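Long-range contact in translation initiation factor eif-2b-like protein (Chaetomium thermophilum, PDB 4ZEO), which is the delta subunit of eIF2B, the guanine nucleotide exchange factor for eIF2, and probably acts in translation initiation as part of its regulatory subcomplex: residues S199-N210 against L233-I242. Numbering follows the deposited sequence.
Sequences SLSRHFVPHVLN and LKAKVNKFDI
In the helical domain that precedes the Rossmann-like parallel sheet of this eIF2B subunit, helices 200-219 and 224-239 form an antiparallel helical hairpin, and Val237 of the second packs as a knob into a hole made by Leu200, Ser201, Phe204 and Val205 of the first. The short helical segments run at 157° to each other, with axes 9.0 Å apart at closest approach. A compact, branched valine suits the knob because its two methyls serve different neighbours: CG1 meets Val205 CG2 at 3.8 Å and also Leu200 CD2, while CG2 reaches Phe204 CD2, the two side chains crossing at about a right angle. Leu200 CD2 goes on to touch the Phe240 ring obliquely. Nearer the turn that joins the two helices, Leu209 CD2 lies 4.1 Å from Leu233 CD2; Phe185 of helix 174-191 touches both leucines, and Leu233 also packs on Trp256 of helix 246-277. Lys234 does two jobs. With CG anti to its carbonyl carbon (chi1 -84°) and the chain extended beyond, its CG and CE pass against Val205 CG1 and Leu209 CD2, and its NZ donates to Asn210 OD1 at 3.0 Å, tilted 20° from the carbonyl plane. An alanine in its place, lacking the ammonium and the long methylene chain, would probably leave Asn210 OD1 without a mate on this side and a gap beside Val205 CG1 and Leu209 CD2. Towards the other end, Ser199 occupies the N-cap of helix 200-219, and its small side chain lets the chain leaving helix 224-239 pass close by. There Ser199 OG and Ser201 OG share a hydrogen bond of 2.7 Å, and Ile242, although poorly ordered, places CD1 over one face of the Arg202 guanidinium, 3.5 Å from NE.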
ATOM      1  N   SER A 199     -25.805 -14.749 -18.533  1.00 74.14           N
ATOM      2  CA  SER A 199     -25.014 -13.571 -18.839  1.00 73.03           C
ATOM      3  C   SER A 199     -23.961 -13.370 -17.762  1.00 69.59           C
ATOM      4  O   SER A 199     -24.145 -13.778 -16.618  1.00 66.30           O
ATOM      5  CB  SER A 199     -25.883 -12.328 -18.950  1.00 74.96           C
ATOM      6  OG  SER A 199     -26.339 -11.933 -17.673  1.00 74.45           O
ATOM      7  N   LEU A 200     -22.857 -12.739 -18.134  1.00 70.15           N
ATOM      8  CA  LEU A 200     -21.801 -12.448 -17.188  1.00 65.50           C
ATOM      9  C   LEU A 200     -22.352 -11.576 -16.064  1.00 63.32           C
ATOM     10  O   LEU A 200     -22.008 -11.770 -14.897  1.00 59.21           O
ATOM     11  CB  LEU A 200     -20.641 -11.741 -17.900  1.00 64.97           C
ATOM     12  CG  LEU A 200     -19.482 -11.085 -17.131  1.00 62.08           C
ATOM     13  CD1 LEU A 200     -18.228 -11.098 -18.003  1.00 62.03           C
ATOM     14  CD2 LEU A 200     -19.786  -9.665 -16.667  1.00 61.48           C
ATOM     15  N   SER A 201     -23.236 -10.644 -16.427  1.00 66.17           N
ATOM     16  CA  SER A 201     -23.827  -9.682 -15.486  1.00 63.79           C
ATOM     17  C   SER A 201     -24.556 -10.368 -14.343  1.00 63.62           C
ATOM     18  O   SER A 201     -24.738  -9.787 -13.290  1.00 65.70           O
ATOM     19  CB  SER A 201     -24.789  -8.719 -16.192  1.00 66.97           C
ATOM     20  OG  SER A 201     -25.903  -9.393 -16.732  1.00 72.51           O
ATOM     21  N   ARG A 202     -25.080 -11.554 -14.606  1.00 64.56           N
ATOM     22  CA  ARG A 202     -25.792 -12.348 -13.608  1.00 66.25           C
ATOM     23  C   ARG A 202     -24.961 -13.499 -12.988  1.00 68.37           C
ATOM     24  O   ARG A 202     -25.188 -13.875 -11.840  1.00 72.36           O
ATOM     25  CB  ARG A 202     -27.106 -12.855 -14.224  1.00 72.20           C
ATOM     26  CG  ARG A 202     -28.130 -11.706 -14.392  1.00 75.09           C
ATOM     27  CD  ARG A 202     -29.592 -12.173 -14.501  1.00 81.85           C
ATOM     28  NE  ARG A 202     -30.429 -11.165 -15.167  1.00 86.55           N
ATOM     29  CZ  ARG A 202     -31.738 -11.281 -15.388  1.00 91.95           C
ATOM     30  NH1 ARG A 202     -32.400 -12.359 -14.983  1.00 94.17           N
ATOM     31  NH2 ARG A 202     -32.395 -10.305 -16.005  1.00 95.99           N
ATOM     32  N   HIS A 203     -24.141 -14.166 -13.800  1.00 63.96           N
ATOM     33  CA  HIS A 203     -23.352 -15.342 -13.389  1.00 58.04           C
ATOM     34  C   HIS A 203     -21.989 -15.075 -12.714  1.00 53.97           C
ATOM     35  O   HIS A 203     -21.599 -15.751 -11.758  1.00 52.37           O
ATOM     36  CB  HIS A 203     -23.130 -16.245 -14.608  1.00 58.41           C
ATOM     37  CG  HIS A 203     -22.386 -17.506 -14.304  1.00 55.59           C
ATOM     38  ND1 HIS A 203     -21.042 -17.672 -14.584  1.00 53.34           N
ATOM     39  CD2 HIS A 203     -22.802 -18.677 -13.761  1.00 55.63           C
ATOM     40  CE1 HIS A 203     -20.664 -18.878 -14.205  1.00 53.68           C
ATOM     41  NE2 HIS A 203     -21.717 -19.515 -13.713  1.00 54.87           N
ATOM     42  N   PHE A 204     -21.240 -14.120 -13.250  1.00 52.29           N
ATOM     43  CA  PHE A 204     -19.829 -13.979 -12.915  1.00 48.11           C
ATOM     44  C   PHE A 204     -19.523 -13.725 -11.427  1.00 47.27           C
ATOM     45  O   PHE A 204     -18.693 -14.417 -10.832  1.00 46.88           O
ATOM     46  CB  PHE A 204     -19.212 -12.875 -13.789  1.00 45.50           C
ATOM     47  CG  PHE A 204     -17.754 -12.638 -13.520  1.00 41.11           C
ATOM     48  CD1 PHE A 204     -16.797 -13.551 -13.946  1.00 41.75           C
ATOM     49  CD2 PHE A 204     -17.328 -11.487 -12.868  1.00 37.87           C
ATOM     50  CE1 PHE A 204     -15.424 -13.342 -13.678  1.00 39.84           C
ATOM     51  CE2 PHE A 204     -15.963 -11.264 -12.608  1.00 36.75           C
ATOM     52  CZ  PHE A 204     -15.015 -12.193 -13.010  1.00 36.73           C
ATOM     53  N   VAL A 205     -20.186 -12.759 -10.819  1.00 46.38           N
ATOM     54  CA  VAL A 205     -19.869 -12.422  -9.439  1.00 43.83           C
ATOM     55  C   VAL A 205     -20.191 -13.563  -8.456  1.00 44.55           C
ATOM     56  O   VAL A 205     -19.312 -14.011  -7.722  1.00 45.49           O
ATOM     57  CB  VAL A 205     -20.590 -11.109  -9.022  1.00 48.90           C
ATOM     58  CG1 VAL A 205     -20.458 -10.843  -7.525  1.00 47.23           C
ATOM     59  CG2 VAL A 205     -20.048  -9.935  -9.849  1.00 48.04           C
ATOM     60  N   PRO A 206     -21.418 -14.097  -8.474  1.00 45.64           N
ATOM     61  CA  PRO A 206     -21.592 -15.140  -7.452  1.00 46.87           C
ATOM     62  C   PRO A 206     -20.871 -16.495  -7.731  1.00 46.81           C
ATOM     63  O   PRO A 206     -20.471 -17.168  -6.795  1.00 45.83           O
ATOM     64  CB  PRO A 206     -23.113 -15.304  -7.405  1.00 49.24           C
ATOM     65  CG  PRO A 206     -23.561 -14.953  -8.802  1.00 51.10           C
ATOM     66  CD  PRO A 206     -22.676 -13.816  -9.198  1.00 49.10           C
ATOM     67  N   HIS A 207     -20.787 -16.925  -8.982  1.00 48.50           N
ATOM     68  CA  HIS A 207     -20.205 -18.235  -9.305  1.00 48.46           C
ATOM     69  C   HIS A 207     -18.708 -18.283  -9.547  1.00 47.03           C
ATOM     70  O   HIS A 207     -18.107 -19.327  -9.366  1.00 48.19           O
ATOM     71  CB  HIS A 207     -20.934 -18.839 -10.498  1.00 49.71           C
ATOM     72  CG  HIS A 207     -22.343 -19.209 -10.180  1.00 50.76           C
ATOM     73  ND1 HIS A 207     -23.365 -18.286 -10.155  1.00 50.52           N
ATOM     74  CD2 HIS A 207     -22.895 -20.387  -9.801  1.00 52.82           C
ATOM     75  CE1 HIS A 207     -24.490 -18.884  -9.817  1.00 53.81           C
ATOM     76  NE2 HIS A 207     -24.230 -20.164  -9.602  1.00 55.23           N
ATOM     77  N   VAL A 208     -18.131 -17.193 -10.036  1.00 45.94           N
ATOM     78  CA  VAL A 208     -16.711 -17.168 -10.341  1.00 44.76           C
ATOM     79  C   VAL A 208     -15.871 -16.232  -9.460  1.00 43.76           C
ATOM     80  O   VAL A 208     -14.890 -16.654  -8.854  1.00 46.31           O
ATOM     81  CB  VAL A 208     -16.496 -16.789 -11.812  1.00 46.73           C
ATOM     82  CG1 VAL A 208     -15.003 -16.680 -12.128  1.00 44.78           C
ATOM     83  CG2 VAL A 208     -17.189 -17.809 -12.725  1.00 50.11           C
ATOM     84  N   LEU A 209     -16.244 -14.963  -9.389  1.00 41.46           N
ATOM     85  CA  LEU A 209     -15.439 -14.003  -8.641  1.00 39.01           C
ATOM     86  C   LEU A 209     -15.428 -14.243  -7.140  1.00 37.08           C
ATOM     87  O   LEU A 209     -14.366 -14.237  -6.515  1.00 37.08           O
ATOM     88  CB  LEU A 209     -15.912 -12.573  -8.928  1.00 38.81           C
ATOM     89  CG  LEU A 209     -15.175 -11.515  -8.101  1.00 37.68           C
ATOM     90  CD1 LEU A 209     -13.680 -11.495  -8.419  1.00 37.65           C
ATOM     91  CD2 LEU A 209     -15.795 -10.114  -8.302  1.00 37.42           C
ATOM     92  N   ASN A 210     -16.605 -14.440  -6.563  1.00 35.41           N
ATOM     93  CA  ASN A 210     -16.727 -14.596  -5.116  1.00 35.86           C
ATOM     94  C   ASN A 210     -15.954 -15.806  -4.556  1.00 39.19           C
ATOM     95  O   ASN A 210     -15.370 -15.693  -3.487  1.00 39.80           O
ATOM     96  CB  ASN A 210     -18.214 -14.667  -4.697  1.00 36.35           C
ATOM     97  CG  ASN A 210     -18.855 -13.301  -4.584  1.00 36.44           C
ATOM     98  OD1 ASN A 210     -18.222 -12.272  -4.875  1.00 34.42           O
ATOM     99  ND2 ASN A 210     -20.132 -13.276  -4.227  1.00 33.22           N
ATOM    100  N   LEU A 233     -14.724  -3.201  -8.721  1.00 33.93           N
ATOM    101  CA  LEU A 233     -14.896  -4.189  -9.783  1.00 36.84           C
ATOM    102  C   LEU A 233     -16.323  -4.702  -9.854  1.00 38.67           C
ATOM    103  O   LEU A 233     -16.896  -4.827 -10.942  1.00 41.42           O
ATOM    104  CB  LEU A 233     -13.943  -5.383  -9.583  1.00 37.22           C
ATOM    105  CG  LEU A 233     -14.105  -6.587 -10.531  1.00 39.04           C
ATOM    106  CD1 LEU A 233     -13.921  -6.197 -11.986  1.00 42.61           C
ATOM    107  CD2 LEU A 233     -13.119  -7.684 -10.177  1.00 37.64           C
ATOM    108  N   LYS A 234     -16.899  -5.021  -8.697  1.00 38.77           N
ATOM    109  CA  LYS A 234     -18.262  -5.522  -8.689  1.00 38.32           C
ATOM    110  C   LYS A 234     -19.218  -4.454  -9.207  1.00 41.86           C
ATOM    111  O   LYS A 234     -20.169  -4.771  -9.919  1.00 46.57           O
ATOM    112  CB  LYS A 234     -18.665  -5.981  -7.304  1.00 38.23           C
ATOM    113  CG  LYS A 234     -18.232  -7.394  -6.985  1.00 35.71           C
ATOM    114  CD  LYS A 234     -18.456  -7.687  -5.525  1.00 35.81           C
ATOM    115  CE  LYS A 234     -17.992  -9.085  -5.159  1.00 35.56           C
ATOM    116  NZ  LYS A 234     -18.584  -9.499  -3.872  1.00 35.75           N
ATOM    117  N   ALA A 235     -18.980  -3.186  -8.869  1.00 42.06           N
ATOM    118  CA  ALA A 235     -19.807  -2.111  -9.443  1.00 44.66           C
ATOM    119  C   ALA A 235     -19.671  -2.082 -10.974  1.00 46.97           C
ATOM    120  O   ALA A 235     -20.668  -1.920 -11.675  1.00 48.83           O
ATOM    121  CB  ALA A 235     -19.462  -0.756  -8.842  1.00 38.31           C
ATOM    122  N   LYS A 236     -18.451  -2.278 -11.485  1.00 45.05           N
ATOM    123  CA  LYS A 236     -18.209  -2.326 -12.924  1.00 48.23           C
ATOM    124  C   LYS A 236     -18.989  -3.448 -13.591  1.00 50.47           C
ATOM    125  O   LYS A 236     -19.611  -3.243 -14.630  1.00 55.22           O
ATOM    126  CB  LYS A 236     -16.721  -2.496 -13.213  1.00 50.01           C
ATOM    127  CG  LYS A 236     -15.987  -1.196 -13.455  1.00 55.15           C
ATOM    128  CD  LYS A 236     -16.471  -0.466 -14.728  1.00 60.50           C
ATOM    129  CE  LYS A 236     -16.276  -1.300 -15.983  1.00 62.23           C
ATOM    130  NZ  LYS A 236     -16.826  -0.594 -17.185  1.00 68.01           N
ATOM    131  N   VAL A 237     -18.991  -4.624 -12.975  1.00 48.38           N
ATOM    132  CA  VAL A 237     -19.761  -5.738 -13.504  1.00 50.10           C
ATOM    133  C   VAL A 237     -21.251  -5.397 -13.539  1.00 54.36           C
ATOM    134  O   VAL A 237     -21.952  -5.721 -14.501  1.00 58.05           O
ATOM    135  CB  VAL A 237     -19.551  -7.019 -12.670  1.00 45.44           C
ATOM    136  CG1 VAL A 237     -20.512  -8.117 -13.117  1.00 45.83           C
ATOM    137  CG2 VAL A 237     -18.084  -7.462 -12.733  1.00 40.76           C
ATOM    138  N   ASN A 238     -21.724  -4.724 -12.499  1.00 53.71           N
ATOM    139  CA  ASN A 238     -23.126  -4.350 -12.427  1.00 57.92           C
ATOM    140  C   ASN A 238     -23.568  -3.341 -13.498  1.00 59.55           C
ATOM    141  O   ASN A 238     -24.759  -3.147 -13.685  1.00 63.68           O
ATOM    142  CB  ASN A 238     -23.462  -3.832 -11.030  1.00 61.23           C
ATOM    143  CG  ASN A 238     -23.860  -4.955 -10.070  1.00 62.82           C
ATOM    144  OD1 ASN A 238     -25.042  -5.131  -9.768  1.00 66.38           O
ATOM    145  ND2 ASN A 238     -22.875  -5.692  -9.562  1.00 57.33           N
ATOM    146  N   LYS A 239     -22.636  -2.619 -14.125  1.00 58.74           N
ATOM    147  CA  LYS A 239     -23.006  -1.672 -15.200  1.00 60.12           C
ATOM    148  C   LYS A 239     -23.424  -2.408 -16.477  1.00 63.72           C
ATOM    149  O   LYS A 239     -24.135  -1.860 -17.317  1.00 68.49           O
ATOM    150  CB  LYS A 239     -21.871  -0.662 -15.473  1.00 56.80           C
ATOM    151  CG  LYS A 239     -21.792   0.462 -14.394  1.00 64.62           C
ATOM    152  CD  LYS A 239     -20.437   1.182 -14.280  1.00 65.25           C
ATOM    153  CE  LYS A 239     -19.733   0.799 -12.942  1.00 74.62           C
ATOM    154  NZ  LYS A 239     -18.587   1.598 -12.379  1.00 70.61           N
ATOM    155  N   PHE A 240     -22.994  -3.656 -16.594  1.00 62.37           N
ATOM    156  CA  PHE A 240     -23.387  -4.550 -17.679  1.00 67.15           C
ATOM    157  C   PHE A 240     -24.813  -5.094 -17.535  1.00 70.83           C
ATOM    158  O   PHE A 240     -25.368  -5.132 -16.430  1.00 69.71           O
ATOM    159  CB  PHE A 240     -22.390  -5.698 -17.742  1.00 64.28           C
ATOM    160  CG  PHE A 240     -21.000  -5.256 -18.057  1.00 61.53           C
ATOM    161  CD1 PHE A 240     -20.779  -4.283 -19.001  1.00 63.70           C
ATOM    162  CD2 PHE A 240     -19.923  -5.759 -17.358  1.00 56.80           C
ATOM    163  CE1 PHE A 240     -19.506  -3.865 -19.287  1.00 63.54           C
ATOM    164  CE2 PHE A 240     -18.642  -5.336 -17.643  1.00 55.21           C
ATOM    165  CZ  PHE A 240     -18.438  -4.384 -18.600  1.00 58.84           C
ATOM    166  N   ASP A 241     -25.414  -5.471 -18.662  1.00 76.99           N
ATOM    167  CA  ASP A 241     -26.755  -6.063 -18.679  1.00 82.62           C
ATOM    168  C   ASP A 241     -26.734  -7.436 -19.356  1.00 83.42           C
ATOM    169  O   ASP A 241     -25.713  -7.840 -19.928  1.00 80.17           O
ATOM    170  CB  ASP A 241     -27.775  -5.122 -19.346  1.00 90.93           C
ATOM    171  CG  ASP A 241     -27.434  -4.793 -20.790  1.00100.28           C
ATOM    172  OD1 ASP A 241     -27.492  -3.601 -21.159  1.00103.02           O
ATOM    173  OD2 ASP A 241     -27.121  -5.713 -21.565  1.00106.30           O
ATOM    174  N   ILE A 242     -27.854  -8.152 -19.271  1.00 87.05           N
ATOM    175  CA  ILE A 242     -27.984  -9.462 -19.902  1.00 88.26           C
ATOM    176  C   ILE A 242     -27.744  -9.385 -21.420  1.00 92.27           C
ATOM    177  O   ILE A 242     -27.251 -10.334 -22.026  1.00 90.26           O
ATOM    178  CB  ILE A 242     -29.348 -10.094 -19.595  1.00 94.05           C
ATOM    179  CG1 ILE A 242     -29.228 -11.610 -19.641  1.00 96.83           C
ATOM    180  CG2 ILE A 242     -30.452  -9.610 -20.553  1.00 98.58           C
ATOM    181  CD1 ILE A 242     -29.788 -12.284 -18.418  1.00 98.05           C
TER